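Local coordinates for protein 2-polyprenyl-6-methoxyphenol hydroxylase-like FAD-dependent oxidoreductase (Streptomyces sp. NRRL 11266, PDB 6UI5) that binds flavin-adenine dinucleotide and probably works as a flavin-dependent oxidoreductase of the aromatic-ring hydroxylase family, at residues W174-R178 and E223-P229; D183-N187 and L253-E257; V216-A222 and H259-Y264. All blocks are in the same frame, centred on the assembly; numbering follows the deposited sequence.

Interaction 1: residues W174-R178 and E223-P229; sequences WVIVR and EFSTEPP
Val177 and Phe224 lie side by side where strands 176-185 and 216-225 run antiparallel, and they illustrate how the two faces of one strand pair can differ, Val177 and Phe224 on one, Arg178 with Ile176 on the other. The methyl CG2 of Val177 reaches the ring of Phe224 at CE1, 3.4 Å away. Val175 crosses the same ring at about a right angle, and its CG1 comes to the ring edge at CD1, 3.7 Å away; chi1 of 62° sets this methyl between the backbone N and the carbonyl carbon and sends CG2 toward Ser225. Tyr350 meets the Phe224 ring nearly parallel to it.

On the other face Ile176 CG2 packs on Pro229 CG, and Arg178 folds back along the neighbouring strand and the turn after it. Its chi1 of 62° and bends at chi2 and chi3 lay the guanidinium between Ser225 CB on one face and the Pro229 ring on the other. Several approaches of its terminal nitrogens are too short, so their exact placement is doubtful. The backbone pairing is firmer: Arg178 N donates to Glu223 O at 3.1 Å, and Glu223 N to Arg178 O at 2.8 Å. The Glu223 carboxylate turns away to a salt bridge with Arg247. The chemistry thus implies a pair secured at Arg178 and Glu223 by two reciprocal amide bonds, with aliphatic-aromatic packing on one face and, more tentatively, an arginine between Ser225 and Pro229 on the other.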
loop_
_atom_site.group_PDB
_atom_site.type_symbol
_atom_site.label_atom_id
_atom_site.label_comp_id
_atom_site.label_asym_id
_atom_site.label_seq_id
_atom_site.Cartn_x
_atom_site.Cartn_y
_atom_site.Cartn_z
ATOM N N TRP A 174 -8.401 10.586 -10.989
ATOM C CA TRP A 174 -9.771 10.501 -10.486
ATOM C C TRP A 174 -10.254 11.816 -9.886
ATOM O O TRP A 174 -11.430 11.933 -9.524
ATOM C CB TRP A 174 -9.904 9.385 -9.440
ATOM C CG TRP A 174 -9.148 9.631 -8.166
ATOM C CD1 TRP A 174 -9.621 10.225 -7.027
ATOM C CD2 TRP A 174 -7.780 9.265 -7.894
ATOM N NE1 TRP A 174 -8.623 10.259 -6.065
ATOM C CE2 TRP A 174 -7.490 9.676 -6.576
ATOM C CE3 TRP A 174 -6.779 8.628 -8.636
ATOM C CZ2 TRP A 174 -6.231 9.470 -5.987
ATOM C CZ3 TRP A 174 -5.531 8.432 -8.050
ATOM C CH2 TRP A 174 -5.268 8.867 -6.745
ATOM N N VAL A 175 -9.371 12.793 -9.759
ATOM C CA VAL A 175 -9.753 14.129 -9.342
ATOM C C VAL A 175 -8.794 15.100 -10.015
ATOM O O VAL A 175 -7.636 14.761 -10.304
ATOM C CB VAL A 175 -9.739 14.259 -7.802
ATOM C CG1 VAL A 175 -8.327 14.016 -7.257
ATOM C CG2 VAL A 175 -10.303 15.644 -7.371
ATOM N N ILE A 176 -9.293 16.300 -10.299
ATOM C CA ILE A 176 -8.482 17.362 -10.884
ATOM C C ILE A 176 -8.144 18.358 -9.782
ATOM O O ILE A 176 -9.028 19.051 -9.266
ATOM C CB ILE A 176 -9.190 18.056 -12.056
ATOM C CG1 ILE A 176 -9.574 17.045 -13.138
ATOM C CG2 ILE A 176 -8.265 19.093 -12.639
ATOM C CD1 ILE A 176 -8.439 16.060 -13.517
ATOM N N VAL A 177 -6.868 18.433 -9.414
ATOM C CA VAL A 177 -6.424 19.380 -8.395
ATOM C C VAL A 177 -6.181 20.741 -9.034
ATOM O O VAL A 177 -5.504 20.850 -10.067
ATOM C CB VAL A 177 -5.160 18.876 -7.693
ATOM C CG1 VAL A 177 -4.706 19.881 -6.637
ATOM C CG2 VAL A 177 -5.426 17.522 -7.077
ATOM N N ARG A 178 -6.693 21.788 -8.390
ATOM C CA ARG A 178 -6.638 23.156 -8.892
ATOM C C ARG A 178 -6.197 24.087 -7.777
ATOM O O ARG A 178 -6.496 23.862 -6.598
ATOM C CB ARG A 178 -7.999 23.631 -9.380
ATOM C CG ARG A 178 -8.987 23.632 -8.228
ATOM C CD ARG A 178 -9.817 22.392 -8.226
ATOM N NE ARG A 178 -10.744 22.483 -9.331
ATOM C CZ ARG A 178 -11.128 21.464 -10.073
ATOM N NH1 ARG A 178 -10.665 20.237 -9.845
ATOM N NH2 ARG A 178 -11.978 21.680 -11.065
ATOM N N GLU A 223 -6.910 22.416 -4.274
ATOM C CA GLU A 223 -8.309 22.143 -3.998
ATOM C C GLU A 223 -8.760 20.929 -4.794
ATOM O O GLU A 223 -8.389 20.767 -5.959
ATOM C CB GLU A 223 -9.176 23.378 -4.319
ATOM C CG GLU A 223 -9.115 24.427 -3.219
ATOM C CD GLU A 223 -10.002 25.650 -3.482
ATOM O OE1 GLU A 223 -9.541 26.604 -4.156
ATOM O OE2 GLU A 223 -11.167 25.658 -3.015
ATOM N N PHE A 224 -9.545 20.068 -4.152
ATOM C CA PHE A 224 -10.015 18.848 -4.779
ATOM C C PHE A 224 -11.478 19.038 -5.142
ATOM O O PHE A 224 -12.297 19.383 -4.281
ATOM C CB PHE A 224 -9.831 17.629 -3.859
ATOM C CG PHE A 224 -8.390 17.268 -3.597
ATOM C CD1 PHE A 224 -7.705 16.418 -4.451
ATOM C CD2 PHE A 224 -7.723 17.761 -2.487
ATOM C CE1 PHE A 224 -6.385 16.066 -4.196
ATOM C CE2 PHE A 224 -6.404 17.419 -2.236
ATOM C CZ PHE A 224 -5.738 16.577 -3.091
ATOM N N SER A 225 -11.808 18.798 -6.410
ATOM C CA SER A 225 -13.206 18.808 -6.812
ATOM C C SER A 225 -13.405 17.868 -7.992
ATOM O O SER A 225 -12.491 17.652 -8.794
ATOM C CB SER A 225 -13.691 20.217 -7.187
ATOM O OG SER A 225 -14.922 20.142 -7.893
ATOM N N THR A 226 -14.616 17.338 -8.101
ATOM C CA THR A 226 -15.047 16.479 -9.200
ATOM C C THR A 226 -15.684 17.250 -10.366
ATOM O O THR A 226 -16.678 16.769 -10.910
ATOM C CB THR A 226 -16.018 15.445 -8.633
ATOM O OG1 THR A 226 -16.695 14.764 -9.696
ATOM C CG2 THR A 226 -17.043 16.144 -7.742
ATOM N N GLU A 227 -15.182 18.415 -10.784
ATOM C CA GLU A 227 -15.762 19.120 -11.922
ATOM C C GLU A 227 -14.786 20.219 -12.356
ATOM O O GLU A 227 -14.053 20.743 -11.508
ATOM C CB GLU A 227 -17.157 19.687 -11.561
ATOM C CG GLU A 227 -17.841 20.356 -12.754
ATOM C CD GLU A 227 -19.328 20.060 -12.960
ATOM O OE1 GLU A 227 -20.075 21.012 -13.233
ATOM O OE2 GLU A 227 -19.752 18.889 -12.907
ATOM N N PRO A 228 -14.732 20.572 -13.665
ATOM C CA PRO A 228 -13.515 21.210 -14.196
ATOM C C PRO A 228 -13.165 22.519 -13.520
ATOM O O PRO A 228 -14.034 23.201 -12.946
ATOM C CB PRO A 228 -13.866 21.442 -15.680
ATOM C CG PRO A 228 -14.766 20.376 -16.025
ATOM C CD PRO A 228 -15.510 19.994 -14.780
ATOM N N PRO A 229 -11.891 22.932 -13.599
ATOM C CA PRO A 229 -11.458 24.175 -12.955
ATOM C C PRO A 229 -12.171 25.379 -13.543
ATOM O O PRO A 229 -12.329 25.497 -14.756
ATOM C CB PRO A 229 -9.955 24.214 -13.254
ATOM C CG PRO A 229 -9.584 22.804 -13.569
ATOM C CD PRO A 229 -10.773 22.258 -14.278
#

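Interaction 2: residues D183-N187 and L253-E257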
loop_
_atom_site.group_PDB
_atom_site.type_symbol
_atom_site.label_atom_id
_atom_site.label_comp_id
_atom_site.label_asym_id
_atom_site.label_seq_id
_atom_site.Cartn_x
_atom_site.Cartn_y
_atom_site.Cartn_z
ATOM N N ASP A 183 3.629 34.972 -5.538
ATOM C CA ASP A 183 4.060 35.837 -4.441
ATOM C C ASP A 183 3.225 37.115 -4.392
ATOM O O ASP A 183 3.255 37.932 -5.322
ATOM C CB ASP A 183 5.541 36.181 -4.551
ATOM C CG ASP A 183 6.405 34.949 -4.879
ATOM O OD1 ASP A 183 6.736 34.208 -3.928
ATOM O OD2 ASP A 183 6.793 34.751 -6.054
ATOM N N VAL A 184 2.492 37.289 -3.316
ATOM C CA VAL A 184 1.844 38.553 -3.002
ATOM C C VAL A 184 2.817 39.422 -2.221
ATOM O O VAL A 184 3.657 38.927 -1.470
ATOM C CB VAL A 184 0.536 38.331 -2.208
ATOM C CG1 VAL A 184 -0.381 37.381 -2.946
ATOM C CG2 VAL A 184 0.854 37.825 -0.796
ATOM N N ALA A 185 2.724 40.733 -2.405
ATOM C CA ALA A 185 3.250 41.629 -1.394
ATOM C C ALA A 185 2.164 41.903 -0.374
ATOM O O ALA A 185 0.984 42.022 -0.704
ATOM C CB ALA A 185 3.763 42.939 -1.972
ATOM N N ILE A 186 2.579 41.972 0.880
ATOM C CA ILE A 186 1.658 41.918 1.997
ATOM C C ILE A 186 2.525 42.071 3.232
ATOM O O ILE A 186 3.634 41.527 3.292
ATOM C CB ILE A 186 0.836 40.607 1.983
ATOM C CG1 ILE A 186 -0.409 40.740 2.841
ATOM C CG2 ILE A 186 1.655 39.424 2.443
ATOM C CD1 ILE A 186 -1.115 41.975 2.530
ATOM N N ASN A 187 2.067 42.873 4.187
ATOM C CA ASN A 187 2.753 42.999 5.463
ATOM C C ASN A 187 3.053 41.596 5.993
ATOM O O ASN A 187 2.482 40.616 5.505
ATOM C CB ASN A 187 1.874 43.830 6.409
ATOM C CG ASN A 187 2.610 44.316 7.633
ATOM O OD1 ASN A 187 3.808 44.087 7.792
ATOM N ND2 ASN A 187 1.891 45.008 8.509
ATOM N N LEU A 253 -6.934 37.728 3.529
ATOM C CA LEU A 253 -5.576 38.230 3.449
ATOM C C LEU A 253 -5.601 39.728 3.170
ATOM O O LEU A 253 -6.245 40.167 2.214
ATOM C CB LEU A 253 -4.868 37.468 2.329
ATOM C CG LEU A 253 -3.486 37.764 1.795
ATOM C CD1 LEU A 253 -2.474 36.940 2.582
ATOM C CD2 LEU A 253 -3.495 37.374 0.331
ATOM N N LYS A 254 -4.891 40.511 3.983
ATOM C CA LYS A 254 -4.971 41.970 3.904
ATOM C C LYS A 254 -4.263 42.490 2.653
ATOM O O LYS A 254 -3.512 43.470 2.720
ATOM C CB LYS A 254 -4.380 42.585 5.180
ATOM C CG LYS A 254 -4.748 44.038 5.480
ATOM C CD LYS A 254 -4.034 44.515 6.747
ATOM C CE LYS A 254 -2.519 44.540 6.549
ATOM N NZ LYS A 254 -1.750 44.515 7.827
ATOM N N ALA A 255 -4.583 41.903 1.500
ATOM C CA ALA A 255 -3.723 41.901 0.316
ATOM C C ALA A 255 -3.331 43.289 -0.190
ATOM O O ALA A 255 -4.181 44.169 -0.363
ATOM C CB ALA A 255 -4.436 41.139 -0.789
ATOM N N THR A 256 -2.040 43.457 -0.503
ATOM C CA THR A 256 -1.534 44.724 -1.014
ATOM C C THR A 256 -1.324 44.710 -2.531
ATOM O O THR A 256 -2.024 45.423 -3.256
ATOM C CB THR A 256 -0.235 45.112 -0.299
ATOM O OG1 THR A 256 -0.561 45.681 0.979
ATOM C CG2 THR A 256 0.556 46.149 -1.098
ATOM N N GLU A 257 -0.356 43.933 -3.006
ATOM C CA GLU A 257 -0.005 43.905 -4.420
ATOM C C GLU A 257 0.412 42.484 -4.777
ATOM O O GLU A 257 0.872 41.721 -3.921
ATOM C CB GLU A 257 1.120 44.901 -4.728
ATOM C CG GLU A 257 1.029 45.516 -6.106
ATOM C CD GLU A 257 2.239 46.372 -6.407
ATOM O OE1 GLU A 257 3.291 46.159 -5.773
ATOM O OE2 GLU A 257 2.133 47.271 -7.268
#
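Val184 meets the loop 253-257 through its backbone: its CA approaches Glu257 O at 3.4 Å, a bent CA-H...O contact. Its side chain leans on Leu238 and Leu241 of helix 238-249, which places the contact between the end of strand 176-185 and the connection leaving that helix.

Ala185 is the residue on which the pairing turns. Its amide donates to Glu257 O at 2.6 Å, with the donor tilted 25° from the carbonyl plane. In return Glu257 N reaches Ala185 O at 3.3 Å in an almost straight N-H...O line, although it comes from above the carbonyl plane. Thr256 N adds a weak bond to the same oxygen, and Thr256 CB lies 3.3 Å from it. Thr256 and Glu257 together therefore face a single residue, the definition of a classic beta bulge, a worked case of how one extra residue is accommodated in an antiparallel pair.

Ile186 follows with CG1 anti to the backbone N (chi1 -161°), which directs CG1 toward Leu253, where it faces CD1 at 4.3 Å; the position of the terminal methyl of Ile186 is doubtful. The inverse gamma turn at Lys254 is closed by Ala255 N bonding to Leu253 O.

Asn187 ends the segment beside Lys254, the two side chains pointing the same way, with ND2 3.7 Å from NZ. Both are N-H donors, so this is plain proximity.

Chemically, then, the junction rests on main-chain polarity: Ala185 gives its amide to Glu257 O and takes the Glu257 amide in return, with Thr256 N adding a weak third bond, while Ile186 and Leu253 make the apolar contact beside it and the amide and ammonium ends lie at its exposed margin.

Interaction 3: residues V216-A222 and H259-Y264; sequences VMRVFSA and HWLQHY. With FAD (flavin-adenine dinucleotide), chain C.
Phe220 sets its ring beside that of Tyr264, the planes only 15° apart but strongly offset, with little of one ring above the other and centroids separated by 5.4 Å. Phe220 CZ lies 3.1 Å from Tyr264 OH, and CE1 packs on Tyr264 CE2. The phenol is fixed by its hydroxyl, which donates to Ser221 O at 2.5 Å, tilted 21° from the carbonyl plane; the same oxygen lies near the plane of the tyrosine ring, at its edge. Chi1 of 80° holds the ring between the backbone N and the carbonyl carbon of Tyr264, so that it spans the gap to the other strand.

Both rings meet one methyl of the flavin. C7M of FAD sits over one face of Tyr264, offset toward the rim and 3.5 Å from CD2, while it meets Phe220 at the ring edge, 3.8 Å from CE1.

Farther along, Val219 CG2 touches Leu261 CD2 at 4.1 Å, the two side chains crossing at about a right angle near Leu241 of helix 238-249. Arg218 extends its guanidinium to the edge of the Trp260 indole and is held by a salt bridge to Asp183. At the end of the contact Val216 CG2 rests against His259 NE2.

The segments run nearly parallel, their axes 9.2 Å apart at closest, because strand 176-185 lies between them and pairs with both. This is consistent with the sheet that lies beside the flavin in FAD-dependent aromatic-ring hydroxylases, and here an aromatic pair bridging alternate strands lines the pocket at the dimethylbenzene end of the isoalloxazine.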
loop_
_atom_site.group_PDB
_atom_site.type_symbol
_atom_site.label_atom_id
_atom_site.label_comp_id
_atom_site.label_asym_id
_atom_site.label_seq_id
_atom_site.Cartn_x
_atom_site.Cartn_y
_atom_site.Cartn_z
ATOM N N VAL A 216 7.026 40.267 1.302
ATOM C CA VAL A 216 6.538 39.362 0.271
ATOM C C VAL A 216 6.251 38.012 0.909
ATOM O O VAL A 216 6.987 37.565 1.797
ATOM C CB VAL A 216 7.563 39.231 -0.876
ATOM C CG1 VAL A 216 7.273 37.995 -1.773
ATOM C CG2 VAL A 216 7.608 40.527 -1.703
ATOM N N MET A 217 5.179 37.366 0.459
ATOM C CA MET A 217 4.841 36.011 0.871
ATOM C C MET A 217 4.532 35.178 -0.360
ATOM O O MET A 217 3.891 35.656 -1.302
ATOM C CB MET A 217 3.648 36.004 1.830
ATOM C CG MET A 217 3.323 34.651 2.395
ATOM S SD MET A 217 2.044 34.676 3.671
ATOM C CE MET A 217 0.541 34.759 2.719
ATOM N N ARG A 218 5.020 33.940 -0.363
ATOM C CA ARG A 218 4.619 32.963 -1.367
ATOM C C ARG A 218 3.389 32.224 -0.868
ATOM O O ARG A 218 3.279 31.911 0.323
ATOM C CB ARG A 218 5.744 31.976 -1.674
ATOM C CG ARG A 218 5.353 30.860 -2.620
ATOM C CD ARG A 218 6.591 30.322 -3.268
ATOM N NE ARG A 218 7.205 31.354 -4.075
ATOM C CZ ARG A 218 8.453 31.331 -4.520
ATOM N NH1 ARG A 218 9.266 30.305 -4.242
ATOM N NH2 ARG A 218 8.877 32.344 -5.271
ATOM N N VAL A 219 2.446 31.984 -1.778
ATOM C CA VAL A 219 1.134 31.456 -1.421
ATOM C C VAL A 219 0.797 30.298 -2.349
ATOM O O VAL A 219 1.045 30.367 -3.559
ATOM C CB VAL A 219 0.052 32.546 -1.488
ATOM C CG1 VAL A 219 0.448 33.685 -0.587
ATOM C CG2 VAL A 219 -0.114 33.062 -2.912
ATOM N N PHE A 220 0.260 29.223 -1.780
ATOM C CA PHE A 220 -0.078 28.037 -2.553
ATOM C C PHE A 220 -1.406 27.483 -2.069
ATOM O O PHE A 220 -1.620 27.335 -0.863
ATOM C CB PHE A 220 1.008 26.965 -2.439
ATOM C CG PHE A 220 0.701 25.723 -3.201
ATOM C CD1 PHE A 220 0.997 25.629 -4.557
ATOM C CD2 PHE A 220 0.096 24.646 -2.572
ATOM C CE1 PHE A 220 0.700 24.482 -5.273
ATOM C CE2 PHE A 220 -0.197 23.500 -3.271
ATOM C CZ PHE A 220 0.102 23.420 -4.627
ATOM N N SER A 221 -2.287 27.172 -3.009
ATOM C CA SER A 221 -3.561 26.546 -2.695
ATOM C C SER A 221 -3.750 25.313 -3.566
ATOM O O SER A 221 -3.342 25.283 -4.730
ATOM C CB SER A 221 -4.730 27.512 -2.926
ATOM O OG SER A 221 -4.801 27.835 -4.307
ATOM N N ALA A 222 -4.411 24.310 -3.006
ATOM C CA ALA A 222 -4.641 23.043 -3.695
ATOM C C ALA A 222 -6.015 22.525 -3.302
ATOM O O ALA A 222 -6.257 22.228 -2.128
ATOM C CB ALA A 222 -3.568 22.017 -3.344
ATOM N N HIS A 259 2.894 40.289 -7.241
ATOM C CA HIS A 259 4.020 40.309 -8.174
ATOM C C HIS A 259 3.765 39.366 -9.340
ATOM O O HIS A 259 4.013 39.705 -10.503
ATOM C CB HIS A 259 5.314 39.930 -7.454
ATOM C CG HIS A 259 5.540 40.692 -6.189
ATOM N ND1 HIS A 259 5.987 41.996 -6.181
ATOM C CD2 HIS A 259 5.358 40.347 -4.892
ATOM C CE1 HIS A 259 6.080 42.418 -4.933
ATOM N NE2 HIS A 259 5.707 41.436 -4.131
ATOM N N TRP A 260 3.267 38.174 -9.035
ATOM C CA TRP A 260 2.886 37.171 -10.016
ATOM C C TRP A 260 2.068 36.115 -9.280
ATOM O O TRP A 260 2.478 35.646 -8.228
ATOM C CB TRP A 260 4.112 36.548 -10.720
ATOM C CG TRP A 260 4.959 35.652 -9.838
ATOM C CD1 TRP A 260 5.970 36.042 -9.010
ATOM C CD2 TRP A 260 4.850 34.217 -9.691
ATOM N NE1 TRP A 260 6.501 34.951 -8.364
ATOM C CE2 TRP A 260 5.834 33.820 -8.760
ATOM C CE3 TRP A 260 4.024 33.236 -10.258
ATOM C CZ2 TRP A 260 6.019 32.476 -8.374
ATOM C CZ3 TRP A 260 4.209 31.874 -9.864
ATOM C CH2 TRP A 260 5.197 31.524 -8.934
ATOM N N LEU A 261 0.909 35.774 -9.822
ATOM C CA LEU A 261 0.138 34.641 -9.362
ATOM C C LEU A 261 -0.359 33.901 -10.600
ATOM O O LEU A 261 -0.329 34.434 -11.712
ATOM C CB LEU A 261 -1.014 35.073 -8.443
ATOM C CG LEU A 261 -0.803 35.890 -7.163
ATOM C CD1 LEU A 261 -2.155 35.903 -6.397
ATOM C CD2 LEU A 261 0.362 35.381 -6.264
ATOM N N GLN A 262 -0.739 32.631 -10.421
ATOM C CA GLN A 262 -1.077 31.791 -11.564
ATOM C C GLN A 262 -2.157 30.794 -11.188
ATOM O O GLN A 262 -2.037 30.125 -10.160
ATOM C CB GLN A 262 0.143 31.015 -12.093
ATOM C CG GLN A 262 1.349 31.836 -12.536
ATOM C CD GLN A 262 1.653 31.699 -14.009
ATOM O OE1 GLN A 262 0.761 31.861 -14.869
ATOM N NE2 GLN A 262 2.926 31.412 -14.326
ATOM N N HIS A 263 -3.178 30.659 -12.038
ATOM C CA HIS A 263 -4.015 29.466 -12.006
ATOM C C HIS A 263 -3.196 28.238 -12.410
ATOM O O HIS A 263 -2.364 28.299 -13.323
ATOM C CB HIS A 263 -5.204 29.625 -12.937
ATOM C CG HIS A 263 -6.128 30.721 -12.514
ATOM N ND1 HIS A 263 -6.699 30.753 -11.256
ATOM C CD2 HIS A 263 -6.541 31.844 -13.154
ATOM C CE1 HIS A 263 -7.430 31.849 -11.145
ATOM N NE2 HIS A 263 -7.355 32.522 -12.283
ATOM N N TYR A 264 -3.408 27.118 -11.717
ATOM C CA TYR A 264 -2.813 25.846 -12.127
ATOM C C TYR A 264 -3.842 24.735 -11.960
ATOM O O TYR A 264 -4.661 24.763 -11.036
ATOM C CB TYR A 264 -1.539 25.532 -11.328
ATOM C CG TYR A 264 -1.808 24.959 -9.947
ATOM C CD1 TYR A 264 -2.006 23.592 -9.766
ATOM C CD2 TYR A 264 -1.867 25.783 -8.828
ATOM C CE1 TYR A 264 -2.268 23.066 -8.521
ATOM C CE2 TYR A 264 -2.117 25.258 -7.566
ATOM C CZ TYR A 264 -2.322 23.897 -7.423
ATOM O OH TYR A 264 -2.583 23.341 -6.185
HETATM P PA FAD C . 9.368 23.924 -16.868
HETATM O O1A FAD C . 9.708 24.392 -15.471
HETATM O O2A FAD C . 7.862 24.016 -17.053
HETATM O O5B FAD C . 10.278 24.720 -18.002
HETATM C C5B FAD C . 9.984 24.563 -19.382
HETATM C C4B FAD C . 10.542 25.807 -20.146
HETATM O O4B FAD C . 10.455 25.694 -21.449
HETATM C C3B FAD C . 9.702 27.059 -19.796
HETATM O O3B FAD C . 10.546 28.116 -19.650
HETATM C C2B FAD C . 8.794 27.253 -21.027
HETATM O O2B FAD C . 8.301 28.656 -21.010
HETATM C C1B FAD C . 9.636 27.018 -21.996
HETATM N N9A FAD C . 9.062 26.602 -23.261
HETATM C C8A FAD C . 7.956 25.846 -23.444
HETATM N N7A FAD C . 7.814 25.632 -24.769
HETATM C C5A FAD C . 8.848 26.239 -25.400
HETATM C C6A FAD C . 9.205 26.340 -26.739
HETATM N N6A FAD C . 8.713 25.908 -28.039
HETATM N N1A FAD C . 10.296 27.021 -27.102
HETATM C C2A FAD C . 11.072 27.608 -26.165
HETATM N N3A FAD C . 10.730 27.496 -24.849
HETATM C C4A FAD C . 9.624 26.820 -24.467
HETATM N N1 FAD C . 8.651 21.624 -7.847
HETATM C C2 FAD C . 9.255 21.219 -6.545
HETATM O O2 FAD C . 10.302 20.660 -6.492
HETATM N N3 FAD C . 8.520 21.532 -5.286
HETATM C C4 FAD C . 7.233 22.228 -5.359
HETATM O O4 FAD C . 6.626 22.493 -4.377
HETATM C C4X FAD C . 6.652 22.620 -6.694
HETATM N N5 FAD C . 5.376 23.297 -6.698
HETATM C C5X FAD C . 4.772 23.683 -7.997
HETATM C C6 FAD C . 3.536 24.333 -7.989
HETATM C C7 FAD C . 2.948 24.713 -9.190
HETATM C C7M FAD C . 1.622 25.390 -8.871
HETATM C C8 FAD C . 3.577 24.460 -10.419
HETATM C C8M FAD C . 2.855 24.921 -11.691
HETATM C C9 FAD C . 4.822 23.805 -10.431
HETATM C C9A FAD C . 5.433 23.404 -9.220
HETATM N N10 FAD C . 6.765 22.688 -9.214
HETATM C C10 FAD C . 7.355 22.318 -7.931
HETATM C "C1'" FAD C . 7.448 22.445 -10.501
HETATM C "C2'" FAD C . 7.834 21.009 -10.898
HETATM O "O2'" FAD C . 9.002 20.601 -10.289
HETATM C "C3'" FAD C . 8.166 20.949 -12.388
HETATM O "O3'" FAD C . 8.232 19.601 -12.730
HETATM C "C4'" FAD C . 9.519 21.565 -12.799
HETATM O "O4'" FAD C . 9.652 22.923 -12.489
HETATM C "C5'" FAD C . 9.525 21.431 -14.326
HETATM O "O5'" FAD C . 10.822 21.559 -14.839
HETATM P P FAD C . 11.076 21.567 -16.472
HETATM O O1P FAD C . 12.350 22.325 -16.762
HETATM O O2P FAD C . 11.056 20.193 -17.113
HETATM O O3P FAD C . 9.750 22.331 -17.097
#

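Overall arrangement
Followed from the N terminus, strand 176-185 supplies the first segment of interaction 1 at its start and that of interaction 2 at its end. Interaction 1 closes its loop when the chain returns at 223-229, and interaction 2 closes a longer one at 253-257, beyond helix 238-249. Interaction 3 starts at 216-222, inside both loops, and closes last at 259-264, so every pair of contacts crosses. Interactions 1 and 2 stand about 26 Å apart between centres; interaction 3 touches both, through Val177 on Tyr264 and through Ala185 on His259. Together they tie strands 216-225 and 257-271, and the loop before the latter, to strand 176-185 between them, beside the flavin pocket.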